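Local structure of NAD-dependent aldehyde dehydrogenase (Burkholderia multivorans, 5UJU) at residues 72-78 against 90-95; 217-222 against 246-250. The protein probably oxidises aldehydes to carboxylic acids with NAD+ as electron acceptor, possibly including glutamate gamma-semialdehyde. All coordinates share one frame; numbering follows the deposited sequence.

Contact 1: residues 72-78 against 90-95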
ATOM      1  N   ALA A  72      14.475 -24.428 -18.983  1.00 29.43           N
ATOM      2  CA  ALA A  72      13.343 -25.145 -19.545  1.00 37.96           C
ATOM      3  C   ALA A  72      13.555 -26.644 -19.422  1.00 38.13           C
ATOM      4  O   ALA A  72      14.685 -27.126 -19.303  1.00 33.18           O
ATOM      5  CB  ALA A  72      13.118 -24.764 -21.007  1.00 39.24           C
ATOM      6  N   SER A  73      12.449 -27.381 -19.467  1.00 32.21           N
ATOM      7  CA  SER A  73      12.480 -28.825 -19.284  1.00 36.57           C
ATOM      8  C   SER A  73      12.710 -29.588 -20.583  1.00 35.88           C
ATOM      9  O   SER A  73      12.908 -30.805 -20.539  1.00 37.47           O
ATOM     10  CB  SER A  73      11.175 -29.300 -18.652  1.00 38.58           C
ATOM     11  OG  SER A  73      10.093 -29.044 -19.537  1.00 33.98           O
ATOM     12  N   GLY A  74      12.677 -28.909 -21.729  1.00 31.83           N
ATOM     13  CA  GLY A  74      12.705 -29.557 -23.017  1.00 36.14           C
ATOM     14  C   GLY A  74      11.338 -29.889 -23.579  1.00 29.40           C
ATOM     15  O   GLY A  74      11.206 -30.084 -24.793  1.00 35.26           O
ATOM     16  N   GLU A  75      10.317 -29.943 -22.736  1.00 32.02           N
ATOM     17  CA  GLU A  75       8.952 -30.112 -23.204  1.00 32.85           C
ATOM     18  C   GLU A  75       8.369 -28.769 -23.632  1.00 32.88           C
ATOM     19  O   GLU A  75       8.911 -27.706 -23.332  1.00 26.82           O
ATOM     20  CB  GLU A  75       8.082 -30.738 -22.111  1.00 35.42           C
ATOM     21  CG  GLU A  75       7.778 -32.200 -22.338  1.00 39.07           C
ATOM     22  CD  GLU A  75       6.607 -32.403 -23.284  1.00 38.46           C
ATOM     23  OE1 GLU A  75       5.888 -33.410 -23.123  1.00 45.10           O
ATOM     24  OE2 GLU A  75       6.408 -31.570 -24.191  1.00 36.14           O
ATOM     25  N   THR A  76       7.268 -28.822 -24.374  1.00 32.70           N
ATOM     26  CA  THR A  76       6.573 -27.605 -24.763  1.00 30.21           C
ATOM     27  C   THR A  76       5.139 -27.616 -24.250  1.00 31.68           C
ATOM     28  O   THR A  76       4.613 -28.630 -23.778  1.00 28.85           O
ATOM     29  CB  THR A  76       6.581 -27.419 -26.282  1.00 29.20           C
ATOM     30  OG1 THR A  76       5.784 -28.448 -26.880  1.00 35.59           O
ATOM     31  CG2 THR A  76       8.010 -27.509 -26.803  1.00 35.38           C
ATOM     32  N   VAL A  77       4.504 -26.457 -24.382  1.00 30.47           N
ATOM     33  CA  VAL A  77       3.188 -26.208 -23.818  1.00 29.12           C
ATOM     34  C   VAL A  77       2.498 -25.172 -24.694  1.00 31.06           C
ATOM     35  O   VAL A  77       3.154 -24.369 -25.362  1.00 29.10           O
ATOM     36  CB  VAL A  77       3.324 -25.728 -22.349  1.00 35.78           C
ATOM     37  CG1 VAL A  77       3.864 -24.316 -22.302  1.00 39.79           C
ATOM     38  CG2 VAL A  77       2.034 -25.777 -21.650  1.00 38.07           C
ATOM     39  N   GLY A  78       1.166 -25.211 -24.723  1.00 31.50           N
ATOM     40  CA  GLY A  78       0.416 -24.155 -25.377  1.00 25.48           C
ATOM     41  C   GLY A  78      -0.725 -24.668 -26.233  1.00 31.30           C
ATOM     42  O   GLY A  78      -0.514 -25.490 -27.134  1.00 32.39           O
ATOM     43  N   ILE A  90       0.891 -22.653 -31.922  1.00 30.79           N
ATOM     44  CA  ILE A  90       2.049 -22.070 -31.253  1.00 32.60           C
ATOM     45  C   ILE A  90       2.370 -22.898 -30.022  1.00 35.76           C
ATOM     46  O   ILE A  90       1.462 -23.317 -29.296  1.00 31.46           O
ATOM     47  CB  ILE A  90       1.787 -20.612 -30.856  1.00 26.68           C
ATOM     48  CG1 ILE A  90       1.371 -19.772 -32.067  1.00 31.28           C
ATOM     49  CG2 ILE A  90       3.014 -20.046 -30.170  1.00 25.23           C
ATOM     50  CD1 ILE A  90       0.710 -18.484 -31.654  1.00 29.44           C
ATOM     51  N   ARG A  91       3.660 -23.152 -29.784  1.00 30.41           N
ATOM     52  CA  ARG A  91       4.101 -23.797 -28.556  1.00 28.35           C
ATOM     53  C   ARG A  91       5.161 -22.934 -27.885  1.00 30.63           C
ATOM     54  O   ARG A  91       5.828 -22.118 -28.528  1.00 27.92           O
ATOM     55  CB  ARG A  91       4.636 -25.213 -28.824  1.00 29.35           C
ATOM     56  CG  ARG A  91       3.621 -26.124 -29.514  1.00 37.28           C
ATOM     57  CD  ARG A  91       2.489 -26.568 -28.577  1.00 36.55           C
ATOM     58  NE  ARG A  91       2.964 -27.638 -27.700  1.00 37.81           N
ATOM     59  CZ  ARG A  91       2.207 -28.331 -26.850  1.00 41.15           C
ATOM     60  NH1 ARG A  91       0.900 -28.087 -26.735  1.00 42.75           N
ATOM     61  NH2 ARG A  91       2.764 -29.284 -26.116  1.00 39.04           N
ATOM     62  N   TYR A  92       5.294 -23.108 -26.574  1.00 30.57           N
ATOM     63  CA  TYR A  92       6.264 -22.396 -25.755  1.00 28.27           C
ATOM     64  C   TYR A  92       7.090 -23.385 -24.946  1.00 29.13           C
ATOM     65  O   TYR A  92       6.602 -24.468 -24.602  1.00 26.93           O
ATOM     66  CB  TYR A  92       5.553 -21.413 -24.810  1.00 23.72           C
ATOM     67  CG  TYR A  92       4.598 -20.517 -25.556  1.00 22.54           C
ATOM     68  CD1 TYR A  92       5.037 -19.323 -26.105  1.00 26.74           C
ATOM     69  CD2 TYR A  92       3.256 -20.875 -25.723  1.00 21.74           C
ATOM     70  CE1 TYR A  92       4.177 -18.505 -26.811  1.00 27.56           C
ATOM     71  CE2 TYR A  92       2.384 -20.068 -26.438  1.00 22.58           C
ATOM     72  CZ  TYR A  92       2.847 -18.882 -26.967  1.00 24.34           C
ATOM     73  OH  TYR A  92       1.989 -18.068 -27.664  1.00 28.36           O
ATOM     74  N   PRO A  93       8.344 -23.052 -24.631  1.00 28.76           N
ATOM     75  CA  PRO A  93       9.141 -23.958 -23.791  1.00 32.02           C
ATOM     76  C   PRO A  93       8.524 -24.070 -22.409  1.00 35.38           C
ATOM     77  O   PRO A  93       8.225 -23.064 -21.764  1.00 38.04           O
ATOM     78  CB  PRO A  93      10.524 -23.291 -23.755  1.00 42.43           C
ATOM     79  CG  PRO A  93      10.271 -21.843 -24.040  1.00 36.85           C
ATOM     80  CD  PRO A  93       9.067 -21.812 -24.968  1.00 28.19           C
ATOM     81  N   LYS A  94       8.325 -25.304 -21.955  1.00 33.55           N
ATOM     82  CA  LYS A  94       7.700 -25.539 -20.656  1.00 29.08           C
ATOM     83  C   LYS A  94       8.746 -25.472 -19.538  1.00 31.00           C
ATOM     84  O   LYS A  94       9.745 -26.204 -19.567  1.00 37.04           O
ATOM     85  CB  LYS A  94       6.995 -26.889 -20.659  1.00 33.43           C
ATOM     86  CG  LYS A  94       6.216 -27.197 -19.387  1.00 36.54           C
ATOM     87  CD  LYS A  94       5.572 -28.571 -19.485  1.00 45.11           C
ATOM     88  CE  LYS A  94       5.100 -29.080 -18.125  1.00 50.29           C
ATOM     89  NZ  LYS A  94       3.701 -28.715 -17.820  1.00 53.49           N
ATOM     90  N   SER A  95       8.535 -24.581 -18.571  1.00 24.56           N
ATOM     91  CA  SER A  95       9.399 -24.453 -17.404  1.00 32.38           C
ATOM     92  C   SER A  95       8.590 -24.701 -16.141  1.00 32.86           C
ATOM     93  O   SER A  95       7.369 -24.548 -16.123  1.00 41.65           O
ATOM     94  CB  SER A  95      10.049 -23.068 -17.314  1.00 38.17           C
ATOM     95  OG  SER A  95      10.693 -22.730 -18.522  1.00 44.04           O
TER
HETATM   96  O   HOH W   1      -0.479 -25.481 -29.801  1.00 50.11           O

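Contact 2: residues 217-222 against 246-250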
ATOM      1  N   PRO A 217      -4.568  -8.878 -22.441  1.00 36.23           N
ATOM      2  CA  PRO A 217      -3.324  -9.401 -21.846  1.00 37.29           C
ATOM      3  C   PRO A 217      -2.273  -8.331 -21.599  1.00 36.94           C
ATOM      4  O   PRO A 217      -1.659  -8.307 -20.520  1.00 30.63           O
ATOM      5  CB  PRO A 217      -2.861 -10.451 -22.872  1.00 35.52           C
ATOM      6  CG  PRO A 217      -3.487 -10.025 -24.176  1.00 34.55           C
ATOM      7  CD  PRO A 217      -4.826  -9.424 -23.786  1.00 35.16           C
ATOM      8  N   THR A 218      -2.050  -7.433 -22.562  1.00 32.85           N
ATOM      9  CA  THR A 218      -1.055  -6.387 -22.341  1.00 34.91           C
ATOM     10  C   THR A 218      -1.635  -5.201 -21.569  1.00 25.46           C
ATOM     11  O   THR A 218      -0.974  -4.658 -20.679  1.00 25.81           O
ATOM     12  CB  THR A 218      -0.458  -5.929 -23.674  1.00 31.03           C
ATOM     13  OG1 THR A 218      -1.502  -5.474 -24.547  1.00 30.59           O
ATOM     14  CG2 THR A 218       0.302  -7.078 -24.340  1.00 33.84           C
ATOM     15  N   TRP A 219      -2.854  -4.776 -21.891  1.00 27.43           N
ATOM     16  CA  TRP A 219      -3.404  -3.586 -21.243  1.00 29.38           C
ATOM     17  C   TRP A 219      -3.563  -3.806 -19.748  1.00 33.54           C
ATOM     18  O   TRP A 219      -3.227  -2.929 -18.942  1.00 35.41           O
ATOM     19  CB  TRP A 219      -4.745  -3.218 -21.862  1.00 25.91           C
ATOM     20  CG  TRP A 219      -5.203  -1.807 -21.531  1.00 36.17           C
ATOM     21  CD1 TRP A 219      -5.017  -0.683 -22.287  1.00 32.91           C
ATOM     22  CD2 TRP A 219      -5.939  -1.389 -20.368  1.00 36.09           C
ATOM     23  NE1 TRP A 219      -5.592   0.408 -21.669  1.00 33.58           N
ATOM     24  CE2 TRP A 219      -6.158   0.002 -20.488  1.00 33.43           C
ATOM     25  CE3 TRP A 219      -6.434  -2.056 -19.238  1.00 40.35           C
ATOM     26  CZ2 TRP A 219      -6.848   0.739 -19.523  1.00 37.85           C
ATOM     27  CZ3 TRP A 219      -7.118  -1.319 -18.277  1.00 43.19           C
ATOM     28  CH2 TRP A 219      -7.316   0.062 -18.428  1.00 42.11           C
ATOM     29  N   ASN A 220      -4.097  -4.966 -19.359  1.00 28.90           N
ATOM     30  CA  ASN A 220      -4.184  -5.301 -17.944  1.00 34.51           C
ATOM     31  C   ASN A 220      -2.871  -5.829 -17.381  1.00 33.12           C
ATOM     32  O   ASN A 220      -2.607  -5.646 -16.189  1.00 36.44           O
ATOM     33  CB  ASN A 220      -5.297  -6.324 -17.686  1.00 33.45           C
ATOM     34  CG  ASN A 220      -6.688  -5.710 -17.770  1.00 49.29           C
ATOM     35  OD1 ASN A 220      -7.533  -6.151 -18.542  1.00 56.86           O
ATOM     36  ND2 ASN A 220      -6.927  -4.691 -16.957  1.00 51.17           N
ATOM     37  N   GLY A 221      -2.051  -6.498 -18.190  1.00 31.25           N
ATOM     38  CA  GLY A 221      -0.828  -7.081 -17.662  1.00 27.21           C
ATOM     39  C   GLY A 221       0.319  -6.100 -17.491  1.00 30.29           C
ATOM     40  O   GLY A 221       1.097  -6.210 -16.535  1.00 31.97           O
ATOM     41  N   TYR A 222       0.435  -5.132 -18.403  1.00 25.92           N
ATOM     42  CA  TYR A 222       1.584  -4.226 -18.366  1.00 25.76           C
ATOM     43  C   TYR A 222       1.710  -3.417 -17.085  1.00 25.83           C
ATOM     44  O   TYR A 222       2.852  -3.237 -16.627  1.00 27.44           O
ATOM     45  CB  TYR A 222       1.561  -3.258 -19.554  1.00 23.18           C
ATOM     46  CG  TYR A 222       2.061  -3.851 -20.838  1.00 23.26           C
ATOM     47  CD1 TYR A 222       2.334  -5.206 -20.943  1.00 23.22           C
ATOM     48  CD2 TYR A 222       2.246  -3.054 -21.955  1.00 24.44           C
ATOM     49  CE1 TYR A 222       2.783  -5.756 -22.152  1.00 23.85           C
ATOM     50  CE2 TYR A 222       2.691  -3.584 -23.139  1.00 23.55           C
ATOM     51  CZ  TYR A 222       2.966  -4.926 -23.233  1.00 24.75           C
ATOM     52  OH  TYR A 222       3.414  -5.434 -24.426  1.00 24.97           O
ATOM     53  N   PRO A 246       0.857 -12.517 -26.910  1.00 26.16           N
ATOM     54  CA  PRO A 246       1.172 -11.096 -26.672  1.00 21.85           C
ATOM     55  C   PRO A 246       2.151 -10.877 -25.534  1.00 26.94           C
ATOM     56  O   PRO A 246       2.994  -9.977 -25.628  1.00 28.99           O
ATOM     57  CB  PRO A 246      -0.211 -10.464 -26.374  1.00 22.67           C
ATOM     58  CG  PRO A 246      -1.179 -11.360 -27.046  1.00 23.23           C
ATOM     59  CD  PRO A 246      -0.605 -12.748 -26.917  1.00 25.86           C
ATOM     60  N   LEU A 247       2.056 -11.656 -24.450  1.00 23.52           N
ATOM     61  CA  LEU A 247       3.006 -11.497 -23.361  1.00 23.15           C
ATOM     62  C   LEU A 247       4.316 -12.235 -23.621  1.00 21.96           C
ATOM     63  O   LEU A 247       5.349 -11.830 -23.091  1.00 26.36           O
ATOM     64  CB  LEU A 247       2.390 -11.962 -22.048  1.00 18.52           C
ATOM     65  CG  LEU A 247       1.319 -10.962 -21.581  1.00 34.64           C
ATOM     66  CD1 LEU A 247       0.471 -11.580 -20.485  1.00 29.10           C
ATOM     67  CD2 LEU A 247       1.964  -9.643 -21.110  1.00 25.50           C
ATOM     68  N   ALA A 248       4.299 -13.299 -24.428  1.00 21.60           N
ATOM     69  CA  ALA A 248       5.554 -13.953 -24.809  1.00 26.08           C
ATOM     70  C   ALA A 248       6.425 -13.016 -25.635  1.00 26.87           C
ATOM     71  O   ALA A 248       7.635 -12.902 -25.394  1.00 27.20           O
ATOM     72  CB  ALA A 248       5.272 -15.233 -25.590  1.00 23.81           C
ATOM     73  N   ILE A 249       5.818 -12.328 -26.610  1.00 28.44           N
ATOM     74  CA  ILE A 249       6.527 -11.298 -27.367  1.00 30.78           C
ATOM     75  C   ILE A 249       7.067 -10.233 -26.422  1.00 27.37           C
ATOM     76  O   ILE A 249       8.218  -9.797 -26.550  1.00 25.95           O
ATOM     77  CB  ILE A 249       5.598 -10.679 -28.431  1.00 30.17           C
ATOM     78  CG1 ILE A 249       5.197 -11.704 -29.485  1.00 24.70           C
ATOM     79  CG2 ILE A 249       6.241  -9.461 -29.080  1.00 23.65           C
ATOM     80  CD1 ILE A 249       4.050 -11.212 -30.366  1.00 26.78           C
ATOM     81  N   THR A 250       6.239  -9.803 -25.456  1.00 26.62           N
ATOM     82  CA  THR A 250       6.650  -8.786 -24.490  1.00 25.09           C
ATOM     83  C   THR A 250       7.858  -9.250 -23.670  1.00 27.51           C
ATOM     84  O   THR A 250       8.835  -8.509 -23.492  1.00 25.97           O
ATOM     85  CB  THR A 250       5.478  -8.447 -23.561  1.00 23.53           C
ATOM     86  OG1 THR A 250       4.358  -7.953 -24.326  1.00 23.85           O
ATOM     87  CG2 THR A 250       5.901  -7.373 -22.585  1.00 18.84           C
TER

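Contact 1: residues 72-78 against 90-95
Val77 and Tyr92 form an antiparallel hydrogen-bonded pair (Tyr92 N to Val77 O 2.8 Å, Val77 N to Tyr92 O 2.9 Å), and beside it Thr76 faces Pro93 as a non-hydrogen-bonded pair, where the missing N-H of proline costs the ladder nothing. Beyond the pairs, Lys94 N donates to Glu75 O. Farther on, Lys94 O takes two donors from Ser73: the backbone N nearly in line with the carbonyl, and OG, at 2.9 Å, from above the carbonyl plane. Across the other end folds Arg91, bent at chi2 and chi3 (-73° and -78°), which brings its guanidinium flat over Val77 CA. NE and NH2 meet Thr76 OG1 side-on and in plane, at 3.0 and 3.2 Å, while NH1 reaches Gly78 O at 3.0 Å from above that carbonyl's plane. The two in-plane bonds to one oxygen hold the group's rotation, and the tilted bond of NH1 adds a third hold. Val77 and Tyr92 share the inward face, with Val77 CG1 beside Tyr92 CB; the ring continues to Leu245 and Ala248 of helix 245-260, and its OH bonds Glu80. The result is a two-stranded antiparallel ribbon, closed by an 11-residue loop without helix or strand, lying on the outside of the subunit.

Contact 2: residues 217-222 against 246-250
Two helices of the Rossmann-like, NAD-binding type of fold found in aldehyde dehydrogenases meet here: Pro217 to Tyr222, in the N-terminal part of helix 217-230, and Pro246 to Thr250, near the start of helix 245-260. The segment axes approach to 10.2 Å at 56°. Near the N-terminal ends the proline rings touch, Pro217 CG lying 3.9 Å from Pro246 CG. With chi1 at 57°, Thr218 turns OG1 to Gly156 O and CG2 to Pro246 CB, 4.0 Å away. Leu247 slides both methyls up to Pro217 O, and CD2 also reaches the edge of the Tyr222 ring, 4.1 Å from CE1. That ring has Thr218 CB over one face and Thr250 OG1 at its edge, in plane. Tyr222 OH comes within 2.7 Å of Thr250 OG1, which in turn donates to Pro246 O one turn back at 2.8 Å; the same carbonyl accepts Thr250 N. The buried threonine hydroxyl is therefore tied to its own helix. Helix 217-230 links the parallel strands 191-211 and 234-238, and helix 245-260 leads on to strand 268-270; helices 97-132 and 134-145 touch both segments, and helix 158-175 packs on the side of 217-222.

Contact 2 is fully buried, its centre about 10 Å from the centre of the chain, whereas contact 1, with its centre about 27 Å from that point, is only partly buried. They meet through helix 245-260, which supplies one side of contact 2 and also receives the inward face of contact 1: Tyr92 CE1 packs 3.7 Å from Ala248 CB. Chemistry follows depth. Apart from its inward face of Val77 and Tyr92, the outer ribbon relies on backbone bonds and on charged or hydroxyl side chains, while the helix pair fits prolines, leucine methyls and a tyrosine edge together, with few polar atoms. In sequence, residues 72-95 come first and lie over a helix that comes later in the chain, near its N-terminal end.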